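Local atomic coordinates of transcription termination factor NusA (Planctomyces limnophilus, PDB entry 4MTN), a protein that probably takes part in both transcription termination and antitermination, binding the core RNA polymerase and nascent RNA. Residues Glu196-Ala201 with Trp250-Gln255; Ala204-Lys209 with Arg295-Arg300; Val256-Ala261 with Glu268-Cys273; Asp286-Ala291 with Val312-Glu317. One frame throughout, in Å; residues are numbered along the deposited sequence.

Interaction 1 (Glu196-Ala201 with Trp250-Gln255); sequences EIRSLA and WNDSLQ
R198 folds over the indole of W250, bent at chi2 (-61°) and chi3 (-65°), which brings the guanidinium back over the ring; the side chains cross at about a right angle. CG makes the CH-pi contact, 3.7 Å from the centroid of the W250 five-membered ring and over its face. Farther out, R198 NH1 comes 3.2 Å from W250 CD1, which sits over one guanidinium face; the two planes are 45° apart, too steep for a parallel stack. NH1 also bonds S213 OG, which helps fix the turn of the guanidinium. R198 and S199 both face A211 in a classic beta bulge of strand 195-203, an outer strand of the three-stranded mixed KH sheet, and both side chains start toward W250. S199 CB touches the six-membered ring at W250 CZ3, 3.8 Å away, while its OG turns to L305 O. A serine in place of W250 would probably leave the R198 chain without a face to lie on and D252 without its indole donor. That bond runs 3.3 Å from W250 NE1 to D252 OD1, the donor standing above the carboxylate plane. R198 NH2 lies 4.1 Å from D252 OD1, beyond salt-bridge range.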
loop_
_atom_site.group_PDB
_atom_site.type_symbol
_atom_site.label_atom_id
_atom_site.label_comp_id
_atom_site.label_asym_id
_atom_site.label_seq_id
_atom_site.Cartn_x
_atom_site.Cartn_y
_atom_site.Cartn_z
ATOM N N GLU A 196 -21.195 -2.791 1.449
ATOM C CA GLU A 196 -19.881 -2.320 1.876
ATOM C C GLU A 196 -18.777 -3.314 1.527
ATOM O O GLU A 196 -18.977 -4.526 1.590
ATOM C CB GLU A 196 -19.874 -2.049 3.382
ATOM C CG GLU A 196 -20.799 -0.923 3.814
ATOM C CD GLU A 196 -20.784 -0.701 5.312
ATOM O OE1 GLU A 196 -20.039 -1.419 6.013
ATOM O OE2 GLU A 196 -21.516 0.191 5.790
ATOM N N ILE A 197 -17.610 -2.792 1.159
ATOM C CA ILE A 197 -16.456 -3.639 0.885
ATOM C C ILE A 197 -15.609 -3.762 2.144
ATOM O O ILE A 197 -14.971 -2.800 2.570
ATOM C CB ILE A 197 -15.596 -3.077 -0.262
ATOM C CG1 ILE A 197 -16.441 -2.906 -1.527
ATOM C CG2 ILE A 197 -14.408 -3.982 -0.530
ATOM C CD1 ILE A 197 -15.721 -2.189 -2.645
ATOM N N ARG A 198 -15.618 -4.949 2.742
ATOM C CA ARG A 198 -14.931 -5.178 4.007
ATOM C C ARG A 198 -13.439 -5.466 3.851
ATOM O O ARG A 198 -12.616 -4.937 4.599
ATOM C CB ARG A 198 -15.604 -6.327 4.757
ATOM C CG ARG A 198 -17.088 -6.106 4.990
ATOM C CD ARG A 198 -17.332 -4.865 5.830
ATOM N NE ARG A 198 -16.793 -5.012 7.178
ATOM C CZ ARG A 198 -17.436 -5.608 8.177
ATOM N NH1 ARG A 198 -18.647 -6.114 7.980
ATOM N NH2 ARG A 198 -16.869 -5.700 9.372
ATOM N N SER A 199 -13.094 -6.300 2.875
ATOM C CA SER A 199 -11.714 -6.742 2.710
ATOM C C SER A 199 -11.359 -6.962 1.246
ATOM O O SER A 199 -12.209 -7.337 0.438
ATOM C CB SER A 199 -11.471 -8.026 3.505
ATOM O OG SER A 199 -10.122 -8.449 3.397
ATOM N N LEU A 200 -10.092 -6.736 0.910
ATOM C CA LEU A 200 -9.640 -6.852 -0.469
ATOM C C LEU A 200 -8.242 -7.460 -0.555
ATOM O O LEU A 200 -7.349 -7.104 0.216
ATOM C CB LEU A 200 -9.653 -5.483 -1.146
ATOM C CG LEU A 200 -10.067 -5.466 -2.614
ATOM C CD1 LEU A 200 -11.567 -5.603 -2.713
ATOM C CD2 LEU A 200 -9.611 -4.194 -3.286
ATOM N N ALA A 201 -8.063 -8.379 -1.498
ATOM C CA ALA A 201 -6.770 -9.011 -1.735
ATOM C C ALA A 201 -6.484 -9.052 -3.231
ATOM O O ALA A 201 -7.249 -9.636 -3.996
ATOM C CB ALA A 201 -6.747 -10.407 -1.149
ATOM N N TRP A 250 -18.494 -11.493 3.211
ATOM C CA TRP A 250 -17.735 -11.249 4.432
ATOM C C TRP A 250 -18.476 -11.784 5.652
ATOM O O TRP A 250 -19.703 -11.721 5.724
ATOM C CB TRP A 250 -17.453 -9.755 4.609
ATOM C CG TRP A 250 -16.916 -9.413 5.968
ATOM C CD1 TRP A 250 -17.633 -8.999 7.054
ATOM C CD2 TRP A 250 -15.547 -9.469 6.391
ATOM N NE1 TRP A 250 -16.797 -8.790 8.123
ATOM C CE2 TRP A 250 -15.511 -9.071 7.742
ATOM C CE3 TRP A 250 -14.349 -9.814 5.757
ATOM C CZ2 TRP A 250 -14.324 -9.008 8.470
ATOM C CZ3 TRP A 250 -13.172 -9.750 6.481
ATOM C CH2 TRP A 250 -13.169 -9.352 7.824
ATOM N N ASN A 251 -17.720 -12.315 6.606
ATOM C CA ASN A 251 -18.281 -12.768 7.870
ATOM C C ASN A 251 -17.277 -12.574 9.002
ATOM O O ASN A 251 -16.068 -12.676 8.793
ATOM C CB ASN A 251 -18.709 -14.233 7.777
ATOM C CG ASN A 251 -19.653 -14.639 8.894
ATOM O OD1 ASN A 251 -19.371 -14.423 10.073
ATOM N ND2 ASN A 251 -20.787 -15.224 8.526
ATOM N N ASP A 252 -17.783 -12.289 10.197
ATOM C CA ASP A 252 -16.928 -12.054 11.355
ATOM C C ASP A 252 -16.344 -13.357 11.892
ATOM O O ASP A 252 -15.350 -13.350 12.619
ATOM C CB ASP A 252 -17.706 -11.329 12.455
ATOM C CG ASP A 252 -18.128 -9.931 12.045
ATOM O OD1 ASP A 252 -17.354 -9.260 11.329
ATOM O OD2 ASP A 252 -19.235 -9.503 12.437
ATOM N N SER A 253 -16.968 -14.473 11.531
ATOM C CA SER A 253 -16.486 -15.788 11.936
ATOM C C SER A 253 -15.570 -16.382 10.873
ATOM O O SER A 253 -15.871 -16.327 9.682
ATOM C CB SER A 253 -17.659 -16.731 12.205
ATOM O OG SER A 253 -17.203 -18.053 12.440
ATOM N N LEU A 254 -14.451 -16.949 11.310
ATOM C CA LEU A 254 -13.495 -17.553 10.389
ATOM C C LEU A 254 -13.975 -18.922 9.913
ATOM O O LEU A 254 -13.471 -19.456 8.928
ATOM C CB LEU A 254 -12.114 -17.675 11.041
ATOM C CG LEU A 254 -11.269 -16.400 11.131
ATOM C CD1 LEU A 254 -11.713 -15.515 12.291
ATOM C CD2 LEU A 254 -9.792 -16.744 11.248
ATOM N N GLN A 255 -14.954 -19.485 10.614
ATOM C CA GLN A 255 -15.550 -20.751 10.204
ATOM C C GLN A 255 -16.406 -20.550 8.958
ATOM O O GLN A 255 -16.749 -21.505 8.261
ATOM C CB GLN A 255 -16.388 -21.345 11.337
ATOM C CG GLN A 255 -15.581 -21.727 12.567
ATOM C CD GLN A 255 -14.605 -22.856 12.298
ATOM O OE1 GLN A 255 -14.828 -23.689 11.419
ATOM N NE2 GLN A 255 -13.513 -22.888 13.053
#

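Interaction 2 (Ala204-Lys209 with Arg295-Arg300); sequences AGYRTK and RGQNVR
R207 meets Q297 where strand 207-214 of the KH sheet faces the first turn of helix 297-306, just behind the GKRG sequence, a GXXG signature of KH domains, that R295 and G296 complete. Here the contact is tight. The arginine bends at chi3 and points NE at Q297 OE1, 2.9 Å away, with the acceptor near the guanidinium plane but the donor 49° out of the carbonyl plane. Guanidinium and amide stand 76° apart, and R207 CB backs the amide at 3.4 Å from Q297 NE2. R207 NH1 and K209 NZ both form salt bridges to E246, so the E246 carboxylate, on strand 244-249, pairs with both cations. A leucine in place of R207 would probably leave Q297 OE1 without its donor and E246 with one cation fewer. Toward solvent the packing thins: Y206 offers only its CB, 3.5 Å from Q297 NE2; its ring leads away from the helix, and the residue is exposed. Q297 NE2 also makes a weak bond to E203, the residue that Y206 and R207 both face in a classic bulge. On the buried side N298 ND2 is taken by A291 O, while N298 OD1 accepts a weak bond from K209 NZ at 3.2 Å.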
loop_
_atom_site.group_PDB
_atom_site.type_symbol
_atom_site.label_atom_id
_atom_site.label_comp_id
_atom_site.label_asym_id
_atom_site.label_seq_id
_atom_site.Cartn_x
_atom_site.Cartn_y
_atom_site.Cartn_z
ATOM N N ALA A 204 -2.108 -7.720 -8.989
ATOM C CA ALA A 204 -2.436 -6.791 -10.069
ATOM C C ALA A 204 -2.319 -7.408 -11.458
ATOM O O ALA A 204 -1.286 -7.970 -11.820
ATOM C CB ALA A 204 -1.555 -5.556 -9.975
ATOM N N GLY A 205 -3.391 -7.286 -12.234
ATOM C CA GLY A 205 -3.420 -7.788 -13.594
ATOM C C GLY A 205 -3.795 -9.253 -13.685
ATOM O O GLY A 205 -3.863 -9.813 -14.779
ATOM N N TYR A 206 -4.042 -9.877 -12.538
ATOM C CA TYR A 206 -4.336 -11.305 -12.512
ATOM C C TYR A 206 -5.629 -11.643 -11.769
ATOM O O TYR A 206 -6.614 -12.040 -12.390
ATOM C CB TYR A 206 -3.161 -12.064 -11.895
ATOM C CG TYR A 206 -1.911 -12.021 -12.745
ATOM C CD1 TYR A 206 -0.934 -11.058 -12.533
ATOM C CD2 TYR A 206 -1.715 -12.941 -13.767
ATOM C CE1 TYR A 206 0.209 -11.015 -13.314
ATOM C CE2 TYR A 206 -0.577 -12.906 -14.551
ATOM C CZ TYR A 206 0.380 -11.942 -14.321
ATOM O OH TYR A 206 1.511 -11.909 -15.103
ATOM N N ARG A 207 -5.633 -11.488 -10.449
ATOM C CA ARG A 207 -6.798 -11.882 -9.663
ATOM C C ARG A 207 -7.006 -11.029 -8.413
ATOM O O ARG A 207 -6.047 -10.639 -7.748
ATOM C CB ARG A 207 -6.683 -13.355 -9.268
ATOM C CG ARG A 207 -7.958 -13.951 -8.693
ATOM C CD ARG A 207 -7.849 -15.461 -8.567
ATOM N NE ARG A 207 -7.592 -16.097 -9.854
ATOM C CZ ARG A 207 -8.540 -16.455 -10.716
ATOM N NH1 ARG A 207 -9.816 -16.237 -10.429
ATOM N NH2 ARG A 207 -8.213 -17.029 -11.866
ATOM N N THR A 208 -8.271 -10.756 -8.099
ATOM C CA THR A 208 -8.633 -9.999 -6.905
ATOM C C THR A 208 -9.820 -10.627 -6.178
ATOM O O THR A 208 -10.877 -10.839 -6.773
ATOM C CB THR A 208 -8.982 -8.537 -7.246
ATOM O OG1 THR A 208 -7.873 -7.915 -7.904
ATOM C CG2 THR A 208 -9.315 -7.759 -5.983
ATOM N N LYS A 209 -9.643 -10.922 -4.894
ATOM C CA LYS A 209 -10.733 -11.434 -4.067
ATOM C C LYS A 209 -11.391 -10.305 -3.277
ATOM O O LYS A 209 -10.716 -9.551 -2.576
ATOM C CB LYS A 209 -10.230 -12.519 -3.111
ATOM C CG LYS A 209 -9.933 -13.857 -3.775
ATOM C CD LYS A 209 -9.481 -14.889 -2.748
ATOM C CE LYS A 209 -9.209 -16.240 -3.392
ATOM N NZ LYS A 209 -10.429 -16.816 -4.023
ATOM N N ARG A 295 0.055 -21.075 -9.209
ATOM C CA ARG A 295 1.333 -20.841 -8.551
ATOM C C ARG A 295 1.156 -20.769 -7.038
ATOM O O ARG A 295 2.097 -20.466 -6.306
ATOM C CB ARG A 295 1.986 -19.560 -9.076
ATOM C CG ARG A 295 2.320 -19.612 -10.561
ATOM C CD ARG A 295 3.006 -20.923 -10.920
ATOM N NE ARG A 295 3.218 -21.063 -12.357
ATOM C CZ ARG A 295 3.676 -22.167 -12.940
ATOM N NH1 ARG A 295 3.969 -23.233 -12.208
ATOM N NH2 ARG A 295 3.839 -22.207 -14.256
ATOM N N GLY A 296 -0.059 -21.050 -6.577
ATOM C CA GLY A 296 -0.397 -20.893 -5.175
ATOM C C GLY A 296 -1.174 -19.611 -4.947
ATOM O O GLY A 296 -1.307 -19.140 -3.818
ATOM N N GLN A 297 -1.688 -19.052 -6.040
ATOM C CA GLN A 297 -2.396 -17.776 -6.022
ATOM C C GLN A 297 -3.625 -17.775 -5.115
ATOM O O GLN A 297 -3.861 -16.812 -4.385
ATOM C CB GLN A 297 -2.812 -17.397 -7.445
ATOM C CG GLN A 297 -3.366 -15.990 -7.582
ATOM C CD GLN A 297 -3.932 -15.723 -8.962
ATOM O OE1 GLN A 297 -4.737 -16.500 -9.476
ATOM N NE2 GLN A 297 -3.506 -14.624 -9.575
ATOM N N ASN A 298 -4.405 -18.852 -5.172
ATOM C CA ASN A 298 -5.660 -18.948 -4.429
ATOM C C ASN A 298 -5.500 -18.742 -2.924
ATOM O O ASN A 298 -6.044 -17.790 -2.364
ATOM C CB ASN A 298 -6.325 -20.300 -4.691
ATOM C CG ASN A 298 -7.753 -20.355 -4.179
ATOM O OD1 ASN A 298 -8.524 -19.410 -4.351
ATOM N ND2 ASN A 298 -8.111 -21.462 -3.541
ATOM N N VAL A 299 -4.766 -19.643 -2.276
ATOM C CA VAL A 299 -4.527 -19.563 -0.836
ATOM C C VAL A 299 -3.861 -18.244 -0.453
ATOM O O VAL A 299 -4.212 -17.626 0.555
ATOM C CB VAL A 299 -3.647 -20.732 -0.346
ATOM C CG1 VAL A 299 -3.279 -20.553 1.118
ATOM C CG2 VAL A 299 -4.359 -22.052 -0.551
ATOM N N ARG A 300 -2.903 -17.821 -1.274
ATOM C CA ARG A 300 -2.174 -16.576 -1.062
ATOM C C ARG A 300 -3.123 -15.387 -0.948
ATOM O O ARG A 300 -2.995 -14.564 -0.042
ATOM C CB ARG A 300 -1.182 -16.349 -2.206
ATOM C CG ARG A 300 -0.117 -15.303 -1.935
ATOM C CD ARG A 300 0.709 -15.064 -3.186
ATOM N NE ARG A 300 0.980 -16.312 -3.893
ATOM C CZ ARG A 300 1.348 -16.385 -5.168
ATOM N NH1 ARG A 300 1.489 -15.278 -5.884
ATOM N NH2 ARG A 300 1.571 -17.565 -5.730
#

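Interaction 3 (Val256-Ala261 with Glu268-Cys273); sequences VLVPNA and EDVILC
The pyrrolidine ring of P259 is the one ring in this contact, and it meets V270 through two neighbouring atoms: V270 CG2 lies 3.9 Å from P259 CG and 4.1 Å from P259 CD. The rest of the ring is farther from the valine. The contact sets helix 254-261 against strand 269-273, an outer strand of the mixed sheet it forms with 278-282 and 309-313, whose strand order is consistent with the second of the two type II KH repeats of NusA. V258 supplies the other half of the helix surface, its CG1 standing 4.4 Å from V270 CG2. A single methyl is therefore shared by a proline and a valine from adjacent positions on the helix. The first torsion of V270 sets CG1 anti to the backbone N (173°) and CG2 anti to the carbonyl carbon, and it is CG2 that meets the helix. Everything here is apolar, and the buried area is small, 97 Å² over both sides, so the helix rests on the strand at one spot. Other neighbours widen that footing: V258 also touches V281 and V306, V270 touches V279, and V270 O accepts a bond from Q255 NE2 at the start of the helix. Proline has a consequence for the helix itself. Its nitrogen carries no hydrogen, the bond to the preceding turn is missing, and the helix kinks there. The regular pattern resumes at once: N260 N bonds V256 O, and A261 N reaches L257 O at 2.9 Å.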
loop_
_atom_site.group_PDB
_atom_site.type_symbol
_atom_site.label_atom_id
_atom_site.label_comp_id
_atom_site.label_asym_id
_atom_site.label_seq_id
_atom_site.Cartn_x
_atom_site.Cartn_y
_atom_site.Cartn_z
ATOM N N VAL A 256 -16.741 -19.293 8.689
ATOM C CA VAL A 256 -17.535 -18.920 7.526
ATOM C C VAL A 256 -16.661 -18.237 6.480
ATOM O O VAL A 256 -16.572 -18.690 5.340
ATOM C CB VAL A 256 -18.699 -17.986 7.907
ATOM C CG1 VAL A 256 -19.535 -17.662 6.679
ATOM C CG2 VAL A 256 -19.556 -18.624 8.988
ATOM N N LEU A 257 -16.055 -17.121 6.873
ATOM C CA LEU A 257 -15.218 -16.314 5.988
ATOM C C LEU A 257 -14.126 -17.098 5.260
ATOM O O LEU A 257 -13.923 -16.912 4.061
ATOM C CB LEU A 257 -14.575 -15.174 6.781
ATOM C CG LEU A 257 -13.628 -14.267 5.995
ATOM C CD1 LEU A 257 -14.365 -13.581 4.853
ATOM C CD2 LEU A 257 -12.982 -13.245 6.915
ATOM N N VAL A 258 -13.418 -17.967 5.979
ATOM C CA VAL A 258 -12.301 -18.700 5.383
ATOM C C VAL A 258 -12.747 -19.682 4.287
ATOM O O VAL A 258 -12.159 -19.686 3.207
ATOM C CB VAL A 258 -11.473 -19.453 6.456
ATOM C CG1 VAL A 258 -10.481 -20.402 5.802
ATOM C CG2 VAL A 258 -10.757 -18.465 7.362
ATOM N N PRO A 259 -13.781 -20.513 4.545
ATOM C CA PRO A 259 -14.251 -21.337 3.423
ATOM C C PRO A 259 -14.743 -20.507 2.236
ATOM O O PRO A 259 -14.587 -20.927 1.090
ATOM C CB PRO A 259 -15.403 -22.137 4.034
ATOM C CG PRO A 259 -15.075 -22.215 5.475
ATOM C CD PRO A 259 -14.444 -20.897 5.807
ATOM N N ASN A 260 -15.324 -19.344 2.517
ATOM C CA ASN A 260 -15.775 -18.436 1.468
ATOM C C ASN A 260 -14.614 -17.910 0.633
ATOM O O ASN A 260 -14.727 -17.766 -0.585
ATOM C CB ASN A 260 -16.547 -17.261 2.075
ATOM C CG ASN A 260 -17.904 -17.668 2.611
ATOM O OD1 ASN A 260 -18.250 -18.849 2.629
ATOM N ND2 ASN A 260 -18.682 -16.687 3.054
ATOM N N ALA A 261 -13.499 -17.622 1.296
ATOM C CA ALA A 261 -12.319 -17.092 0.624
ATOM C C ALA A 261 -11.549 -18.196 -0.095
ATOM O O ALA A 261 -10.755 -17.926 -0.995
ATOM C CB ALA A 261 -11.418 -16.379 1.625
ATOM N N GLU A 268 -13.322 -28.923 4.284
ATOM C CA GLU A 268 -13.865 -29.826 5.292
ATOM C C GLU A 268 -13.803 -29.208 6.686
ATOM O O GLU A 268 -14.835 -28.909 7.287
ATOM C CB GLU A 268 -13.118 -31.162 5.275
ATOM C CG GLU A 268 -13.578 -32.128 4.191
ATOM C CD GLU A 268 -13.222 -31.661 2.792
ATOM O OE1 GLU A 268 -12.297 -30.834 2.653
ATOM O OE2 GLU A 268 -13.871 -32.122 1.828
ATOM N N ASP A 269 -12.590 -29.018 7.199
ATOM C CA ASP A 269 -12.404 -28.459 8.535
ATOM C C ASP A 269 -11.591 -27.170 8.521
ATOM O O ASP A 269 -10.691 -26.997 7.699
ATOM C CB ASP A 269 -11.725 -29.480 9.451
ATOM C CG ASP A 269 -12.678 -30.551 9.941
ATOM O OD1 ASP A 269 -13.878 -30.251 10.108
ATOM O OD2 ASP A 269 -12.223 -31.693 10.163
ATOM N N VAL A 270 -11.918 -26.268 9.442
ATOM C CA VAL A 270 -11.159 -25.040 9.629
ATOM C C VAL A 270 -10.594 -24.995 11.044
ATOM O O VAL A 270 -11.341 -24.906 12.019
ATOM C CB VAL A 270 -12.020 -23.788 9.379
ATOM C CG1 VAL A 270 -11.252 -22.530 9.758
ATOM C CG2 VAL A 270 -12.463 -23.731 7.926
ATOM N N ILE A 271 -9.270 -25.058 11.151
ATOM C CA ILE A 271 -8.606 -25.102 12.448
ATOM C C ILE A 271 -7.809 -23.827 12.710
ATOM O O ILE A 271 -6.993 -23.413 11.887
ATOM C CB ILE A 271 -7.668 -26.319 12.552
ATOM C CG1 ILE A 271 -8.428 -27.604 12.213
ATOM C CG2 ILE A 271 -7.050 -26.403 13.941
ATOM C CD1 ILE A 271 -7.564 -28.847 12.207
ATOM N N LEU A 272 -8.053 -23.212 13.863
ATOM C CA LEU A 272 -7.379 -21.971 14.227
ATOM C C LEU A 272 -6.158 -22.231 15.107
ATOM O O LEU A 272 -6.255 -22.900 16.136
ATOM C CB LEU A 272 -8.347 -21.026 14.946
ATOM C CG LEU A 272 -9.310 -20.187 14.100
ATOM C CD1 LEU A 272 -10.403 -21.040 13.472
ATOM C CD2 LEU A 272 -9.917 -19.071 14.938
ATOM N N CYS A 273 -5.014 -21.698 14.693
ATOM C CA CYS A 273 -3.783 -21.799 15.472
ATOM C C CYS A 273 -3.262 -20.406 15.816
ATOM O O CYS A 273 -2.375 -19.888 15.137
ATOM C CB CYS A 273 -2.718 -22.589 14.708
ATOM S SG CYS A 273 -3.245 -24.229 14.156
#

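Interaction 4 (Asp286-Ala291 with Val312-Glu317); sequences DQLSLA and VMTREE
Helix 285-292 packs through L288 and A291 on V312 at the end of strand 309-313 and on T314, the residue before the turn into helix 316-330, in a helix-on-sheet layer consistent with a KH domain. V312 is the middle of the contact. Its CG1 lies 3.8 Å from L288 CD1 and 4.0 Å from A291 CB, so this one methyl fits between residues a helical turn apart. The leucine and valine run alongside one another, pointing opposite ways. In L288, CG is anti to the backbone N (chi1 179°), and at chi2 62° the branches divide: CD1 goes to the valine, while CD2 looks to T314 CG2 at a looser 4.4 Å. M262 and I292 also touch V312, and M262 and S265 touch A291. Between V312 and T314, the backbone of M313 bonds V281 of strand 278-282 and V283 just after it. T314 serves two purposes, its methyl for packing and its hydroxyl for capping, since T314 and E317 form a capping box at the turn leading into helix 316-330. E317 N donates to T314 OG1 at 3.2 Å, nearly straight at 166°, and T314 N returns a weak bond to E317 OE2 at 3.3 Å.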
loop_
_atom_site.group_PDB
_atom_site.type_symbol
_atom_site.label_atom_id
_atom_site.label_comp_id
_atom_site.label_asym_id
_atom_site.label_seq_id
_atom_site.Cartn_x
_atom_site.Cartn_y
_atom_site.Cartn_z
ATOM N N ASP A 286 -8.832 -34.475 -4.108
ATOM C CA ASP A 286 -9.240 -33.961 -5.413
ATOM C C ASP A 286 -9.387 -32.440 -5.411
ATOM O O ASP A 286 -9.298 -31.797 -6.458
ATOM C CB ASP A 286 -10.549 -34.618 -5.864
ATOM C CG ASP A 286 -11.604 -34.638 -4.773
ATOM O OD1 ASP A 286 -11.663 -33.682 -3.974
ATOM O OD2 ASP A 286 -12.381 -35.615 -4.717
ATOM N N GLN A 287 -9.615 -31.869 -4.232
ATOM C CA GLN A 287 -9.772 -30.425 -4.100
ATOM C C GLN A 287 -8.467 -29.735 -3.705
ATOM O O GLN A 287 -8.421 -28.512 -3.582
ATOM C CB GLN A 287 -10.860 -30.102 -3.072
ATOM C CG GLN A 287 -12.281 -30.383 -3.536
ATOM C CD GLN A 287 -12.853 -29.264 -4.387
ATOM O OE1 GLN A 287 -13.788 -28.576 -3.976
ATOM N NE2 GLN A 287 -12.303 -29.084 -5.582
ATOM N N LEU A 288 -7.415 -30.524 -3.511
ATOM C CA LEU A 288 -6.139 -30.002 -3.023
ATOM C C LEU A 288 -5.475 -29.049 -4.015
ATOM O O LEU A 288 -4.972 -27.994 -3.626
ATOM C CB LEU A 288 -5.186 -31.156 -2.700
ATOM C CG LEU A 288 -3.791 -30.781 -2.190
ATOM C CD1 LEU A 288 -3.883 -30.022 -0.876
ATOM C CD2 LEU A 288 -2.924 -32.024 -2.038
ATOM N N SER A 289 -5.473 -29.426 -5.289
ATOM C CA SER A 289 -4.843 -28.616 -6.328
ATOM C C SER A 289 -5.596 -27.311 -6.560
ATOM O O SER A 289 -4.991 -26.262 -6.781
ATOM C CB SER A 289 -4.751 -29.403 -7.637
ATOM O OG SER A 289 -4.219 -28.602 -8.679
ATOM N N LEU A 290 -6.922 -27.383 -6.507
ATOM C CA LEU A 290 -7.759 -26.213 -6.735
ATOM C C LEU A 290 -7.648 -25.240 -5.565
ATOM O O LEU A 290 -7.698 -24.021 -5.749
ATOM C CB LEU A 290 -9.215 -26.637 -6.950
ATOM C CG LEU A 290 -10.124 -25.716 -7.766
ATOM C CD1 LEU A 290 -11.256 -26.517 -8.391
ATOM C CD2 LEU A 290 -10.685 -24.596 -6.906
ATOM N N ALA A 291 -7.493 -25.788 -4.363
ATOM C CA ALA A 291 -7.371 -24.981 -3.155
ATOM C C ALA A 291 -6.123 -24.107 -3.206
ATOM O O ALA A 291 -6.181 -22.915 -2.913
ATOM C CB ALA A 291 -7.346 -25.873 -1.920
ATOM N N VAL A 312 -2.965 -25.369 3.726
ATOM C CA VAL A 312 -3.875 -26.367 3.173
ATOM C C VAL A 312 -3.262 -27.763 3.145
ATOM O O VAL A 312 -2.249 -27.998 2.485
ATOM C CB VAL A 312 -4.322 -25.991 1.750
ATOM C CG1 VAL A 312 -5.146 -27.112 1.138
ATOM C CG2 VAL A 312 -5.116 -24.700 1.775
HETATM N N MSE A 313 -3.889 -28.682 3.871
HETATM C CA MSE A 313 -3.465 -30.076 3.906
HETATM C C MSE A 313 -4.675 -30.998 3.829
HETATM O O MSE A 313 -5.813 -30.552 3.975
HETATM C CB MSE A 313 -2.671 -30.376 5.181
HETATM C CG MSE A 313 -1.452 -29.498 5.399
HETATM SE SE MSE A 313 -0.601 -29.859 7.114
HETATM C CE MSE A 313 -0.037 -31.694 6.784
ATOM N N THR A 314 -4.429 -32.283 3.595
ATOM C CA THR A 314 -5.484 -33.278 3.719
ATOM C C THR A 314 -5.509 -33.761 5.164
ATOM O O THR A 314 -4.682 -33.342 5.973
ATOM C CB THR A 314 -5.278 -34.471 2.765
ATOM O OG1 THR A 314 -4.207 -35.295 3.244
ATOM C CG2 THR A 314 -4.953 -33.985 1.361
ATOM N N ARG A 315 -6.447 -34.642 5.490
ATOM C CA ARG A 315 -6.538 -35.164 6.848
ATOM C C ARG A 315 -5.492 -36.249 7.080
ATOM O O ARG A 315 -4.903 -36.338 8.157
ATOM C CB ARG A 315 -7.938 -35.712 7.129
ATOM C CG ARG A 315 -8.143 -36.159 8.569
ATOM C CD ARG A 315 -8.073 -34.981 9.529
ATOM N NE ARG A 315 -7.841 -35.405 10.907
ATOM C CZ ARG A 315 -7.860 -34.587 11.955
ATOM N NH1 ARG A 315 -8.109 -33.296 11.787
ATOM N NH2 ARG A 315 -7.635 -35.061 13.174
ATOM N N GLU A 316 -5.263 -37.067 6.059
ATOM C CA GLU A 316 -4.327 -38.181 6.156
ATOM C C GLU A 316 -2.888 -37.701 6.309
ATOM O O GLU A 316 -2.129 -38.244 7.111
ATOM C CB GLU A 316 -4.444 -39.090 4.929
ATOM C CG GLU A 316 -5.712 -39.934 4.888
ATOM C CD GLU A 316 -6.948 -39.126 4.543
ATOM O OE1 GLU A 316 -6.801 -38.016 3.989
ATOM O OE2 GLU A 316 -8.069 -39.603 4.826
ATOM N N GLU A 317 -2.518 -36.681 5.541
ATOM C CA GLU A 317 -1.158 -36.158 5.595
ATOM C C GLU A 317 -0.967 -35.265 6.816
ATOM O O GLU A 317 0.161 -34.942 7.186
ATOM C CB GLU A 317 -0.816 -35.395 4.312
ATOM C CG GLU A 317 -1.451 -34.023 4.196
ATOM C CD GLU A 317 -1.226 -33.399 2.832
ATOM O OE1 GLU A 317 -0.982 -34.153 1.867
ATOM O OE2 GLU A 317 -1.287 -32.157 2.724
#

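In the fold
Interactions 1 and 2 are polar or aromatic; interactions 3 and 4 are apolar. Interaction 1 is a surface contact, whereas interactions 2, 3 and 4 are partly buried. Interactions 1 and 2 share the sheet of strands 195-203 and 207-214, where A201 O and K209 N lie 2.9 Å apart, a probable hydrogen bond. Interaction 3 uses the same helix 254-261 as interaction 1 and reaches the same second sheet as interaction 4, with centres about 13 Å apart and no touch between them. Interaction 2 adjoins interaction 4 through helix 297-306, which links helix 285-292 to strand 309-313. Charged and polar groups thus gather at the first sheet, and methyls at the second.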